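Local structure of carbonic anhydrase (Neosartorya fumigata, 6LAC) at residues V19-Q24 with W164-D169; E51-R56 with L79-I84; A70-A75 with H144-S149; H93-E98 with S109-L114. The protein probably catalyses the reversible hydration of carbon dioxide to hydrogencarbonate, as a zinc-dependent carbonic anhydrase of the beta class. The protein carries 1 engineered substitution. One frame throughout, in Å; residues are numbered along the deposited sequence.

Interaction 1: residues V19-Q24 with W164-D169; sequences VPWRRQ and WGMVYD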
loop_
_atom_site.group_PDB
_atom_site.type_symbol
_atom_site.label_atom_id
_atom_site.label_comp_id
_atom_site.label_asym_id
_atom_site.label_seq_id
_atom_site.Cartn_x
_atom_site.Cartn_y
_atom_site.Cartn_z
ATOM N N VAL A 19 17.682 0.268 -14.314
ATOM C CA VAL A 19 16.401 -0.475 -14.197
ATOM C C VAL A 19 15.525 -0.052 -15.372
ATOM O O VAL A 19 15.554 1.107 -15.762
ATOM C CB VAL A 19 15.754 -0.296 -12.811
ATOM C CG1 VAL A 19 16.670 -0.806 -11.695
ATOM C CG2 VAL A 19 15.353 1.130 -12.536
ATOM N N PRO A 20 14.751 -1.003 -15.916
ATOM C CA PRO A 20 13.981 -0.744 -17.140
ATOM C C PRO A 20 12.810 0.232 -16.953
ATOM O O PRO A 20 12.360 0.821 -17.901
ATOM C CB PRO A 20 13.472 -2.115 -17.581
ATOM C CG PRO A 20 13.713 -3.073 -16.432
ATOM C CD PRO A 20 14.724 -2.416 -15.519
ATOM N N TRP A 21 12.386 0.462 -15.700
ATOM C CA TRP A 21 11.338 1.452 -15.358
ATOM C C TRP A 21 11.903 2.818 -14.991
ATOM O O TRP A 21 11.139 3.709 -14.521
ATOM C CB TRP A 21 10.474 0.917 -14.220
ATOM C CG TRP A 21 11.265 0.381 -13.062
ATOM C CD1 TRP A 21 11.711 1.095 -11.994
ATOM C CD2 TRP A 21 11.646 -0.979 -12.829
ATOM N NE1 TRP A 21 12.350 0.268 -11.118
ATOM C CE2 TRP A 21 12.303 -1.002 -11.586
ATOM C CE3 TRP A 21 11.491 -2.171 -13.528
ATOM C CZ2 TRP A 21 12.808 -2.166 -11.025
ATOM C CZ3 TRP A 21 11.973 -3.341 -12.981
ATOM C CH2 TRP A 21 12.647 -3.320 -11.749
ATOM N N ARG A 22 13.200 3.068 -15.169
ATOM C CA ARG A 22 13.755 4.424 -14.962
ATOM C C ARG A 22 14.767 4.739 -16.074
ATOM O O ARG A 22 15.927 5.026 -15.738
ATOM C CB ARG A 22 14.383 4.607 -13.580
ATOM C CG ARG A 22 14.465 6.053 -13.125
ATOM C CD ARG A 22 15.483 6.395 -12.077
ATOM N NE ARG A 22 15.288 7.755 -11.620
ATOM C CZ ARG A 22 16.258 8.631 -11.319
ATOM N NH1 ARG A 22 17.533 8.302 -11.435
ATOM N NH2 ARG A 22 15.946 9.861 -10.960
ATOM N N ARG A 23 14.325 4.738 -17.325
ATOM C CA ARG A 23 15.225 5.142 -18.449
ATOM C C ARG A 23 15.424 6.662 -18.408
ATOM O O ARG A 23 16.442 7.133 -18.966
ATOM C CB ARG A 23 14.699 4.623 -19.791
ATOM C CG ARG A 23 14.533 3.111 -19.870
ATOM C CD ARG A 23 15.773 2.294 -19.565
ATOM N NE ARG A 23 15.618 0.903 -19.981
ATOM C CZ ARG A 23 16.482 -0.072 -19.716
ATOM N NH1 ARG A 23 17.592 0.185 -19.042
ATOM N NH2 ARG A 23 16.229 -1.305 -20.124
ATOM N N GLN A 24 14.525 7.447 -17.800
ATOM C CA GLN A 24 14.802 8.891 -17.560
ATOM C C GLN A 24 14.379 9.279 -16.151
ATOM O O GLN A 24 13.502 8.638 -15.566
ATOM C CB GLN A 24 14.102 9.758 -18.603
ATOM C CG GLN A 24 12.589 9.809 -18.459
ATOM C CD GLN A 24 11.916 10.296 -19.724
ATOM O OE1 GLN A 24 11.510 9.507 -20.572
ATOM N NE2 GLN A 24 11.795 11.608 -19.865
ATOM N N TRP A 164 6.340 -4.492 -15.346
ATOM C CA TRP A 164 7.590 -5.204 -15.045
ATOM C C TRP A 164 7.326 -6.075 -13.819
ATOM O O TRP A 164 6.577 -5.639 -12.905
ATOM C CB TRP A 164 8.720 -4.237 -14.788
ATOM C CG TRP A 164 8.898 -3.213 -15.870
ATOM C CD1 TRP A 164 8.449 -1.943 -15.845
ATOM C CD2 TRP A 164 9.551 -3.420 -17.142
ATOM N NE1 TRP A 164 8.825 -1.295 -16.989
ATOM C CE2 TRP A 164 9.448 -2.186 -17.818
ATOM C CE3 TRP A 164 10.122 -4.528 -17.790
ATOM C CZ2 TRP A 164 9.988 -2.000 -19.104
ATOM C CZ3 TRP A 164 10.650 -4.333 -19.059
ATOM C CH2 TRP A 164 10.572 -3.092 -19.691
ATOM N N GLY A 165 7.914 -7.237 -13.715
ATOM C CA GLY A 165 7.903 -8.048 -12.493
ATOM C C GLY A 165 9.262 -8.102 -11.875
ATOM O O GLY A 165 10.280 -8.269 -12.594
ATOM N N MET A 166 9.314 -8.025 -10.557
ATOM C CA MET A 166 10.576 -8.324 -9.874
ATOM C C MET A 166 10.288 -8.985 -8.549
ATOM O O MET A 166 9.142 -9.005 -8.084
ATOM C CB MET A 166 11.408 -7.092 -9.691
ATOM C CG MET A 166 10.755 -6.104 -8.864
ATOM S SD MET A 166 11.874 -4.795 -8.277
ATOM C CE MET A 166 12.848 -5.626 -7.018
ATOM N N VAL A 167 11.330 -9.563 -7.967
ATOM C CA VAL A 167 11.284 -10.087 -6.579
ATOM C C VAL A 167 12.415 -9.512 -5.770
ATOM O O VAL A 167 13.557 -9.438 -6.251
ATOM C CB VAL A 167 11.329 -11.601 -6.557
ATOM C CG1 VAL A 167 11.125 -12.115 -5.162
ATOM C CG2 VAL A 167 10.379 -12.218 -7.526
ATOM N N TYR A 168 12.095 -9.064 -4.582
ATOM C CA TYR A 168 13.054 -8.501 -3.639
ATOM C C TYR A 168 13.451 -9.571 -2.636
ATOM O O TYR A 168 12.619 -10.262 -2.079
ATOM C CB TYR A 168 12.402 -7.332 -2.946
ATOM C CG TYR A 168 13.075 -6.877 -1.693
ATOM C CD1 TYR A 168 14.357 -6.389 -1.691
ATOM C CD2 TYR A 168 12.375 -6.873 -0.489
ATOM C CE1 TYR A 168 14.973 -5.983 -0.493
ATOM C CE2 TYR A 168 12.933 -6.426 0.696
ATOM C CZ TYR A 168 14.249 -6.007 0.679
ATOM O OH TYR A 168 14.818 -5.547 1.866
ATOM N N ASP A 169 14.767 -9.664 -2.420
ATOM C CA ASP A 169 15.352 -10.612 -1.432
ATOM C C ASP A 169 16.008 -9.832 -0.291
ATOM O O ASP A 169 17.074 -9.214 -0.527
ATOM C CB ASP A 169 16.393 -11.468 -2.155
ATOM C CG ASP A 169 16.917 -12.615 -1.316
ATOM O OD1 ASP A 169 17.023 -12.433 -0.085
ATOM O OD2 ASP A 169 17.174 -13.685 -1.918
#

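Interaction 2: residues E51-R56 with L79-I84; sequences EIFEYR and LKIRNI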
loop_
_atom_site.group_PDB
_atom_site.type_symbol
_atom_site.label_atom_id
_atom_site.label_comp_id
_atom_site.label_asym_id
_atom_site.label_seq_id
_atom_site.Cartn_x
_atom_site.Cartn_y
_atom_site.Cartn_z
ATOM N N GLU A 51 9.740 9.561 -6.926
ATOM C CA GLU A 51 9.311 8.984 -8.213
ATOM C C GLU A 51 8.412 7.768 -7.976
ATOM O O GLU A 51 8.035 7.083 -8.918
ATOM C CB GLU A 51 10.529 8.610 -9.057
ATOM C CG GLU A 51 11.290 9.853 -9.519
ATOM C CD GLU A 51 12.451 9.554 -10.448
ATOM O OE1 GLU A 51 12.621 8.437 -10.966
ATOM O OE2 GLU A 51 13.261 10.523 -10.617
ATOM N N ILE A 52 8.178 7.400 -6.729
ATOM C CA ILE A 52 7.403 6.179 -6.412
ATOM C C ILE A 52 5.965 6.579 -6.058
ATOM O O ILE A 52 5.764 7.379 -5.162
ATOM C CB ILE A 52 8.069 5.356 -5.298
ATOM C CG1 ILE A 52 9.525 4.964 -5.649
ATOM C CG2 ILE A 52 7.226 4.113 -4.962
ATOM C CD1 ILE A 52 10.288 4.237 -4.521
ATOM N N PHE A 53 5.012 5.985 -6.741
ATOM C CA PHE A 53 3.592 6.064 -6.399
ATOM C C PHE A 53 3.260 4.639 -5.975
ATOM O O PHE A 53 3.222 3.734 -6.805
ATOM C CB PHE A 53 2.811 6.580 -7.612
ATOM C CG PHE A 53 1.347 6.712 -7.329
ATOM C CD1 PHE A 53 0.885 7.777 -6.588
ATOM C CD2 PHE A 53 0.448 5.781 -7.812
ATOM C CE1 PHE A 53 -0.464 7.864 -6.301
ATOM C CE2 PHE A 53 -0.906 5.873 -7.487
ATOM C CZ PHE A 53 -1.339 6.919 -6.737
ATOM N N GLU A 54 3.098 4.433 -4.670
ATOM C CA GLU A 54 3.174 3.080 -4.087
ATOM C C GLU A 54 1.779 2.569 -3.759
ATOM O O GLU A 54 1.086 3.232 -2.938
ATOM C CB GLU A 54 4.084 3.164 -2.876
ATOM C CG GLU A 54 4.334 1.831 -2.206
ATOM C CD GLU A 54 5.285 1.902 -1.011
ATOM O OE1 GLU A 54 5.510 3.015 -0.523
ATOM O OE2 GLU A 54 5.716 0.827 -0.543
ATOM N N TYR A 55 1.428 1.397 -4.249
ATOM C CA TYR A 55 0.207 0.691 -3.843
ATOM C C TYR A 55 0.687 -0.575 -3.178
ATOM O O TYR A 55 1.348 -1.420 -3.800
ATOM C CB TYR A 55 -0.700 0.381 -5.049
ATOM C CG TYR A 55 -1.996 -0.283 -4.642
ATOM C CD1 TYR A 55 -2.866 0.382 -3.778
ATOM C CD2 TYR A 55 -2.324 -1.569 -5.000
ATOM C CE1 TYR A 55 -4.032 -0.191 -3.292
ATOM C CE2 TYR A 55 -3.501 -2.154 -4.526
ATOM C CZ TYR A 55 -4.335 -1.470 -3.658
ATOM O OH TYR A 55 -5.457 -2.011 -3.052
ATOM N N ARG A 56 0.427 -0.706 -1.882
ATOM C CA ARG A 56 0.937 -1.859 -1.107
ATOM C C ARG A 56 -0.228 -2.612 -0.536
ATOM O O ARG A 56 -1.011 -2.043 0.235
ATOM C CB ARG A 56 1.971 -1.435 -0.088
ATOM C CG ARG A 56 2.655 -2.645 0.538
ATOM C CD ARG A 56 3.929 -2.213 1.226
ATOM N NE ARG A 56 4.962 -1.697 0.327
ATOM C CZ ARG A 56 5.860 -2.402 -0.347
ATOM N NH1 ARG A 56 5.915 -3.708 -0.261
ATOM N NH2 ARG A 56 6.682 -1.751 -1.159
ATOM N N LEU A 79 -1.844 10.721 -13.297
ATOM C CA LEU A 79 -0.393 10.886 -13.154
ATOM C C LEU A 79 0.307 10.564 -14.484
ATOM O O LEU A 79 1.509 10.770 -14.550
ATOM C CB LEU A 79 0.116 9.991 -12.023
ATOM C CG LEU A 79 -0.514 10.239 -10.655
ATOM C CD1 LEU A 79 0.169 9.416 -9.590
ATOM C CD2 LEU A 79 -0.486 11.692 -10.236
ATOM N N LYS A 80 -0.381 9.986 -15.441
ATOM C CA LYS A 80 0.214 9.678 -16.772
ATOM C C LYS A 80 1.408 8.753 -16.611
ATOM O O LYS A 80 2.445 8.882 -17.275
ATOM C CB LYS A 80 0.644 10.958 -17.515
ATOM C CG LYS A 80 -0.459 11.993 -17.638
ATOM C CD LYS A 80 -1.692 11.426 -18.285
ATOM C CE LYS A 80 -2.587 12.484 -18.901
ATOM N NZ LYS A 80 -3.142 13.385 -17.868
ATOM N N ILE A 81 1.276 7.783 -15.707
ATOM C CA ILE A 81 2.375 6.831 -15.434
ATOM C C ILE A 81 2.519 5.892 -16.619
ATOM O O ILE A 81 1.504 5.307 -17.040
ATOM C CB ILE A 81 2.106 6.128 -14.090
ATOM C CG1 ILE A 81 2.387 7.124 -12.974
ATOM C CG2 ILE A 81 2.945 4.881 -13.902
ATOM C CD1 ILE A 81 2.066 6.695 -11.551
ATOM N N ARG A 82 3.775 5.658 -16.987
ATOM C CA ARG A 82 4.120 4.811 -18.139
ATOM C C ARG A 82 4.816 3.517 -17.773
ATOM O O ARG A 82 5.040 2.659 -18.643
ATOM C CB ARG A 82 5.031 5.540 -19.123
ATOM C CG ARG A 82 4.500 6.892 -19.573
ATOM C CD ARG A 82 3.088 6.835 -20.025
ATOM N NE ARG A 82 2.903 7.889 -21.020
ATOM C CZ ARG A 82 1.734 8.310 -21.453
ATOM N NH1 ARG A 82 1.688 9.255 -22.376
ATOM N NH2 ARG A 82 0.621 7.782 -20.981
ATOM N N ASN A 83 5.047 3.320 -16.465
ATOM C CA ASN A 83 5.717 2.108 -15.963
ATOM C C ASN A 83 5.028 1.665 -14.667
ATOM O O ASN A 83 4.823 2.498 -13.775
ATOM C CB ASN A 83 7.200 2.314 -15.704
ATOM C CG ASN A 83 8.012 2.477 -16.989
ATOM O OD1 ASN A 83 8.297 1.475 -17.633
ATOM N ND2 ASN A 83 8.285 3.738 -17.328
ATOM N N ILE A 84 4.798 0.377 -14.594
ATOM C CA ILE A 84 4.218 -0.296 -13.400
ATOM C C ILE A 84 5.204 -1.386 -13.017
ATOM O O ILE A 84 5.606 -2.136 -13.932
ATOM C CB ILE A 84 2.848 -0.887 -13.686
ATOM C CG1 ILE A 84 1.868 0.213 -14.081
ATOM C CG2 ILE A 84 2.347 -1.671 -12.451
ATOM C CD1 ILE A 84 0.505 -0.257 -14.551
#

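Interaction 3: residues A70-A75 with H144-S149; sequences ATLGYA and HSLRQS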
loop_
_atom_site.group_PDB
_atom_site.type_symbol
_atom_site.label_atom_id
_atom_site.label_comp_id
_atom_site.label_asym_id
_atom_site.label_seq_id
_atom_site.Cartn_x
_atom_site.Cartn_y
_atom_site.Cartn_z
ATOM N N ALA A 70 -9.420 1.750 -9.304
ATOM C CA ALA A 70 -9.243 3.202 -9.108
ATOM C C ALA A 70 -7.753 3.569 -9.024
ATOM O O ALA A 70 -7.371 4.696 -9.358
ATOM C CB ALA A 70 -9.972 3.711 -7.880
ATOM N N THR A 71 -6.947 2.708 -8.390
ATOM C CA THR A 71 -5.510 3.011 -8.218
ATOM C C THR A 71 -4.843 2.996 -9.601
ATOM O O THR A 71 -4.107 3.927 -9.952
ATOM C CB THR A 71 -4.864 2.042 -7.230
ATOM O OG1 THR A 71 -5.571 2.147 -6.000
ATOM C CG2 THR A 71 -3.418 2.404 -7.014
ATOM N N LEU A 72 -5.139 1.960 -10.354
ATOM C CA LEU A 72 -4.615 1.854 -11.730
ATOM C C LEU A 72 -5.125 3.048 -12.549
ATOM O O LEU A 72 -4.311 3.722 -13.276
ATOM C CB LEU A 72 -5.003 0.504 -12.342
ATOM C CG LEU A 72 -4.534 0.290 -13.779
ATOM C CD1 LEU A 72 -3.013 0.193 -13.807
ATOM C CD2 LEU A 72 -5.170 -0.932 -14.405
ATOM N N GLY A 73 -6.424 3.364 -12.457
ATOM C CA GLY A 73 -7.011 4.472 -13.213
ATOM C C GLY A 73 -6.400 5.805 -12.842
ATOM O O GLY A 73 -6.061 6.587 -13.720
ATOM N N TYR A 74 -6.197 6.086 -11.570
ATOM C CA TYR A 74 -5.559 7.345 -11.163
ATOM C C TYR A 74 -4.128 7.429 -11.724
ATOM O O TYR A 74 -3.655 8.448 -12.243
ATOM C CB TYR A 74 -5.556 7.466 -9.636
ATOM C CG TYR A 74 -4.978 8.739 -9.105
ATOM C CD1 TYR A 74 -5.709 9.924 -9.140
ATOM C CD2 TYR A 74 -3.713 8.804 -8.553
ATOM C CE1 TYR A 74 -5.205 11.099 -8.616
ATOM C CE2 TYR A 74 -3.187 9.970 -8.038
ATOM C CZ TYR A 74 -3.959 11.108 -8.034
ATOM O OH TYR A 74 -3.357 12.200 -7.546
ATOM N N ALA A 75 -3.385 6.336 -11.553
ATOM C CA ALA A 75 -1.999 6.260 -12.067
ATOM C C ALA A 75 -1.932 6.576 -13.572
ATOM O O ALA A 75 -1.094 7.409 -13.964
ATOM C CB ALA A 75 -1.436 4.908 -11.752
ATOM N N HIS A 144 0.989 -10.711 -15.867
ATOM C CA HIS A 144 0.231 -11.142 -17.067
ATOM C C HIS A 144 -1.219 -10.702 -16.920
ATOM O O HIS A 144 -1.824 -10.133 -17.845
ATOM C CB HIS A 144 0.339 -12.647 -17.233
ATOM C CG HIS A 144 -0.581 -13.177 -18.278
ATOM N ND1 HIS A 144 -0.325 -12.960 -19.619
ATOM C CD2 HIS A 144 -1.776 -13.801 -18.191
ATOM C CE1 HIS A 144 -1.312 -13.471 -20.342
ATOM N NE2 HIS A 144 -2.218 -14.004 -19.487
ATOM N N SER A 145 -1.809 -10.891 -15.763
ATOM C CA SER A 145 -3.210 -10.546 -15.485
ATOM C C SER A 145 -3.392 -9.044 -15.652
ATOM O O SER A 145 -4.384 -8.614 -16.294
ATOM C CB SER A 145 -3.630 -10.984 -14.106
ATOM O OG SER A 145 -4.935 -10.535 -13.848
ATOM N N LEU A 146 -2.469 -8.229 -15.136
ATOM C CA LEU A 146 -2.619 -6.776 -15.203
ATOM C C LEU A 146 -2.505 -6.322 -16.668
ATOM O O LEU A 146 -3.231 -5.406 -17.066
ATOM C CB LEU A 146 -1.614 -6.091 -14.285
ATOM C CG LEU A 146 -1.918 -4.627 -14.053
ATOM C CD1 LEU A 146 -3.306 -4.426 -13.460
ATOM C CD2 LEU A 146 -0.827 -4.038 -13.167
ATOM N N ARG A 147 -1.673 -6.934 -17.479
ATOM C CA ARG A 147 -1.586 -6.547 -18.920
ATOM C C ARG A 147 -2.915 -6.845 -19.633
ATOM O O ARG A 147 -3.233 -6.188 -20.658
ATOM C CB ARG A 147 -0.473 -7.316 -19.605
ATOM C CG ARG A 147 0.925 -6.953 -19.170
ATOM C CD ARG A 147 1.980 -7.569 -20.081
ATOM N NE ARG A 147 3.313 -7.254 -19.681
ATOM C CZ ARG A 147 4.269 -8.104 -19.390
ATOM N NH1 ARG A 147 4.066 -9.404 -19.607
ATOM N NH2 ARG A 147 5.432 -7.702 -18.995
ATOM N N GLN A 148 -3.693 -7.800 -19.172
ATOM C CA GLN A 148 -4.934 -8.207 -19.890
ATOM C C GLN A 148 -6.082 -7.302 -19.463
ATOM O O GLN A 148 -7.175 -7.265 -20.107
ATOM C CB GLN A 148 -5.104 -9.705 -19.662
ATOM C CG GLN A 148 -3.979 -10.456 -20.356
ATOM C CD GLN A 148 -4.409 -11.887 -20.514
ATOM O OE1 GLN A 148 -4.225 -12.700 -19.613
ATOM N NE2 GLN A 148 -5.071 -12.160 -21.630
ATOM N N SER A 149 -5.904 -6.513 -18.425
ATOM C CA SER A 149 -6.932 -5.524 -18.063
ATOM C C SER A 149 -7.218 -4.588 -19.242
ATOM O O SER A 149 -6.281 -4.250 -20.005
ATOM C CB SER A 149 -6.536 -4.765 -16.823
ATOM O OG SER A 149 -5.490 -3.837 -17.095
#

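Interaction 4: residues H93-E98 with S109-L114; sequences HIASGE and SVLDTL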
loop_
_atom_site.group_PDB
_atom_site.type_symbol
_atom_site.label_atom_id
_atom_site.label_comp_id
_atom_site.label_asym_id
_atom_site.label_seq_id
_atom_site.Cartn_x
_atom_site.Cartn_y
_atom_site.Cartn_z
ATOM N N HIS A 93 4.446 -14.141 3.775
ATOM C CA HIS A 93 3.548 -15.033 4.525
ATOM C C HIS A 93 2.257 -15.220 3.768
ATOM O O HIS A 93 1.534 -16.226 3.939
ATOM C CB HIS A 93 3.304 -14.520 5.951
ATOM C CG HIS A 93 4.546 -14.466 6.746
ATOM N ND1 HIS A 93 5.088 -15.555 7.394
ATOM C CD2 HIS A 93 5.399 -13.451 6.961
ATOM C CE1 HIS A 93 6.218 -15.196 7.985
ATOM N NE2 HIS A 93 6.429 -13.923 7.736
ATOM N N ILE A 94 1.933 -14.326 2.839
ATOM C CA ILE A 94 0.674 -14.429 2.085
ATOM C C ILE A 94 0.899 -15.396 0.917
ATOM O O ILE A 94 0.093 -16.375 0.767
ATOM C CB ILE A 94 0.178 -13.015 1.716
ATOM C CG1 ILE A 94 -0.200 -12.216 2.962
ATOM C CG2 ILE A 94 -0.961 -13.095 0.735
ATOM C CD1 ILE A 94 -0.332 -10.751 2.700
ATOM N N ALA A 95 1.867 -15.171 0.028
ATOM C CA ALA A 95 2.165 -16.103 -1.100
ATOM C C ALA A 95 3.103 -17.198 -0.593
ATOM O O ALA A 95 4.296 -17.147 -0.828
ATOM C CB ALA A 95 2.683 -15.371 -2.302
ATOM N N SER A 96 2.539 -18.104 0.205
ATOM C CA SER A 96 3.338 -19.136 0.905
ATOM C C SER A 96 2.428 -20.295 1.255
ATOM O O SER A 96 1.208 -20.133 1.313
ATOM C CB SER A 96 4.070 -18.646 2.130
ATOM O OG SER A 96 3.311 -18.778 3.316
ATOM N N GLY A 97 3.063 -21.438 1.485
ATOM C CA GLY A 97 2.405 -22.644 2.009
ATOM C C GLY A 97 1.303 -23.128 1.104
ATOM O O GLY A 97 1.356 -22.884 -0.143
ATOM N N GLU A 98 0.309 -23.788 1.710
ATOM C CA GLU A 98 -0.753 -24.555 1.001
ATOM C C GLU A 98 -2.137 -24.008 1.364
ATOM O O GLU A 98 -3.065 -24.323 0.619
ATOM C CB GLU A 98 -0.627 -26.048 1.321
ATOM C CG GLU A 98 0.642 -26.683 0.785
ATOM C CD GLU A 98 0.718 -26.745 -0.733
ATOM O OE1 GLU A 98 -0.341 -26.586 -1.401
ATOM O OE2 GLU A 98 1.834 -26.949 -1.249
ATOM N N SER A 109 -8.357 -17.351 -3.749
ATOM C CA SER A 109 -8.635 -18.049 -5.040
ATOM C C SER A 109 -7.428 -17.900 -5.980
ATOM O O SER A 109 -7.020 -18.883 -6.656
ATOM C CB SER A 109 -9.888 -17.561 -5.700
ATOM O OG SER A 109 -10.977 -17.492 -4.784
ATOM N N VAL A 110 -6.818 -16.721 -6.041
ATOM C CA VAL A 110 -5.599 -16.531 -6.881
ATOM C C VAL A 110 -4.515 -17.517 -6.465
ATOM O O VAL A 110 -3.919 -18.180 -7.317
ATOM C CB VAL A 110 -5.101 -15.089 -6.769
ATOM C CG1 VAL A 110 -3.718 -14.919 -7.402
ATOM C CG2 VAL A 110 -6.156 -14.181 -7.366
ATOM N N LEU A 111 -4.272 -17.633 -5.164
ATOM C CA LEU A 111 -3.205 -18.537 -4.678
ATOM C C LEU A 111 -3.621 -20.005 -4.900
ATOM O O LEU A 111 -2.737 -20.799 -5.226
ATOM C CB LEU A 111 -2.920 -18.228 -3.206
ATOM C CG LEU A 111 -2.237 -16.887 -2.981
ATOM C CD1 LEU A 111 -2.094 -16.612 -1.509
ATOM C CD2 LEU A 111 -0.886 -16.794 -3.647
ATOM N N ASP A 112 -4.904 -20.337 -4.728
ATOM C CA ASP A 112 -5.356 -21.724 -4.992
ATOM C C ASP A 112 -5.059 -22.019 -6.459
ATOM O O ASP A 112 -4.530 -23.124 -6.772
ATOM C CB ASP A 112 -6.804 -21.933 -4.535
ATOM C CG ASP A 112 -6.972 -22.102 -3.027
ATOM O OD1 ASP A 112 -5.961 -22.372 -2.321
ATOM O OD2 ASP A 112 -8.103 -21.943 -2.561
ATOM N N THR A 113 -5.463 -21.139 -7.368
ATOM C CA THR A 113 -5.192 -21.327 -8.793
ATOM C C THR A 113 -3.694 -21.403 -9.106
ATOM O O THR A 113 -3.315 -22.209 -9.944
ATOM C CB THR A 113 -5.874 -20.244 -9.607
ATOM O OG1 THR A 113 -7.257 -20.565 -9.541
ATOM C CG2 THR A 113 -5.400 -20.205 -11.036
ATOM N N LEU A 114 -2.828 -20.577 -8.498
ATOM C CA LEU A 114 -1.373 -20.729 -8.710
ATOM C C LEU A 114 -0.962 -22.139 -8.344
ATOM O O LEU A 114 -0.174 -22.739 -9.047
ATOM C CB LEU A 114 -0.557 -19.773 -7.845
ATOM C CG LEU A 114 -0.448 -18.356 -8.340
ATOM C CD1 LEU A 114 0.326 -17.567 -7.285
ATOM C CD2 LEU A 114 0.229 -18.309 -9.702
#

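Interaction 1: residues V19-Q24 with W164-D169
Pro-20 rests on the indole of Trp-164, with CB 3.7 Å from the centroid of the six-membered ring, a CH-pi contact over one face. Trp-21 meets the same indole differently. Its CG is wedged between its own backbone N and carbonyl carbon (chi1 49°), which lays the ring against Val-19 CB and Pro-20 CD on one face and brings its rim to Trp-164, with Trp-21 CE3 3.6 Å from Trp-164 CG. The two indole planes are inclined at 52°. At the far end of the six-membered ring Met-166, extended to its sulfur (chi2 165°), puts SD 3.9 Å from Trp-21 CH2, an oblique Met-aromatic contact. A type I turn, closed by Arg-22 N to Val-19 O, presents Pro-20 and Trp-21 together. Both indole NH groups are bonded, Trp-21 NE1 to Ser-45 O and Trp-164 NE1 to Asn-83 OD1. The loop thus packs against strand 162-169 and its neighbours, Trp-21 and Met-166 touching Val-85 of strand 83-89, Pro-20 and Trp-164 touching Gln-177 of strand 174-178.

Interaction 2: residues E51-R56 with L79-I84
Phe-53 turns one ring face to Leu-79, whose CD1 methyl lies 3.6 Å from the ring centroid and 17° off the normal. The methyl sits toward one side of the ring, nearest to Phe-53 CD1 at 3.5 Å, the two side chains crossing at about a right angle. Ile-81 comes in crosswise too, nearer the backbone of Phe-53: its CD1 is 4.0 Å from Phe-53 CB. With CG anti to the backbone N (chi1 -179°), the Phe-53 ring is carried out from strand 52-57 to the turn after helix 66-77. Strand, helix and strand 83-89 form a beta-alpha-beta crossover, with strand 29-34 between the two parallel strands.

On this strand Arg-56 forms a salt bridge with Glu-54, its NE and NH2 each 2.8 Å from Glu-54 OE2, reaching the anti side of that oxygen from opposite faces of the carboxylate plane, with OE2 in the guanidinium plane. Backbone bonds from Glu-54 and Arg-56 reach the second subunit, where Ser-35 OG also meets Glu-54 O. In another structure Glu-54 binds a second zinc ion, not bound to this chain here. Between 51-56 and 79-84 the contact is apolar, held by the fit of methyls against the ring.

Interaction 3: residues A70-A75 with H144-S149
Leu-72 packs on Leu-146 and on Ser-149, whose hydroxyl lies in the plane of the flat peptide carbonyl of Leu-146. There Ser-149 OG is 2.8 Å from Leu-146 O, at a C=O...donor angle of 155°. Across the contact, Leu-72 CD2 touches twice, at 4.1 Å from Leu-146 CD1 and 4.0 Å from Ser-149 OG. Both leucines hold CG anti to the backbone N (chi1 179° for Leu-72), which extends each from its helix toward the other, and the two side chains run antiparallel, one beside the other. Ile-84 of strand 83-89 packs on both of them. Ser-149 is the N-cap of helix 150-157, its OG also bonded to Ala-152 N. The hydroxyl thus spends its polar bonds on Leu-146 O and Ala-152 N, and offers Leu-72 van der Waals contact. Between the two segments the contact is packing of buried apolar groups, with no hydrogen bond, while the polar bonds shape the helix junction.

Interaction 4: residues H93-E98 with S109-L114
Leu-111 holds CG anti to its carbonyl carbon and beside its backbone N (chi1 -70°), and an extended second torsion (chi2 175°) sends the fork of its two methyls into the loop at Ile-94 and Ala-95. CD1 presses on the backbone, 3.2 Å from Ile-94 O, and comes within 4.3 Å of Ile-94 CG2; CD2 lies alongside Ala-95, 4.0 Å from its CA and 4.1 Å from its CB.

Ala-95 is the centre of an inverse gamma turn, in which Ser-96 N makes a weak bond of 3.0 Å to Ile-94 O, the same oxygen that CD1 touches. Ser-96 OG bonds back to His-93 O at 3.2 Å, from above the carbonyl plane. Leu-103 and Met-61 also pack on Leu-111.

The loop follows directly on the zinc ligand Cys-92. The side chain of Ile-94 is about 5 Å from the zinc ion and about 4 Å from those of its ligands Cys-34 and Asp-36, while Tyr-74 of the second subunit packs against it. Leu-111 thus gives the loop apolar packing, while its turn bonds, Arg-115 of the same helix at Gly-97 O and Asp-131 at Gly-97 N probably hold its shape.

In the fold
Interactions 2, 3 and 4 are buried; interaction 1, with its Pro and Trp side chains laid along the sheet, is only partly so. Interactions 1 and 2 meet on neighbouring strands, where Trp-164 N probably bonds to Ile-84 O, and a salt bridge from Arg-22 to Glu-51 links the loop of interaction 1 to the start of strand 52-57. Interactions 2 and 3 adjoin at helix 66-77, which 70-75 lies on and 79-84 follows: Phe-53 packs on Tyr-74, and Ile-81 N probably bonds to Ala-75 O. Interaction 4 stands apart, its nearest atoms about 8 Å from interaction 3, beside the zinc. Two indoles, one met over its face and one at its edge, dominate interaction 1, one ring serves interaction 2, and interactions 3 and 4 rely on leucine methyls; none has a hydrogen bond between its segments.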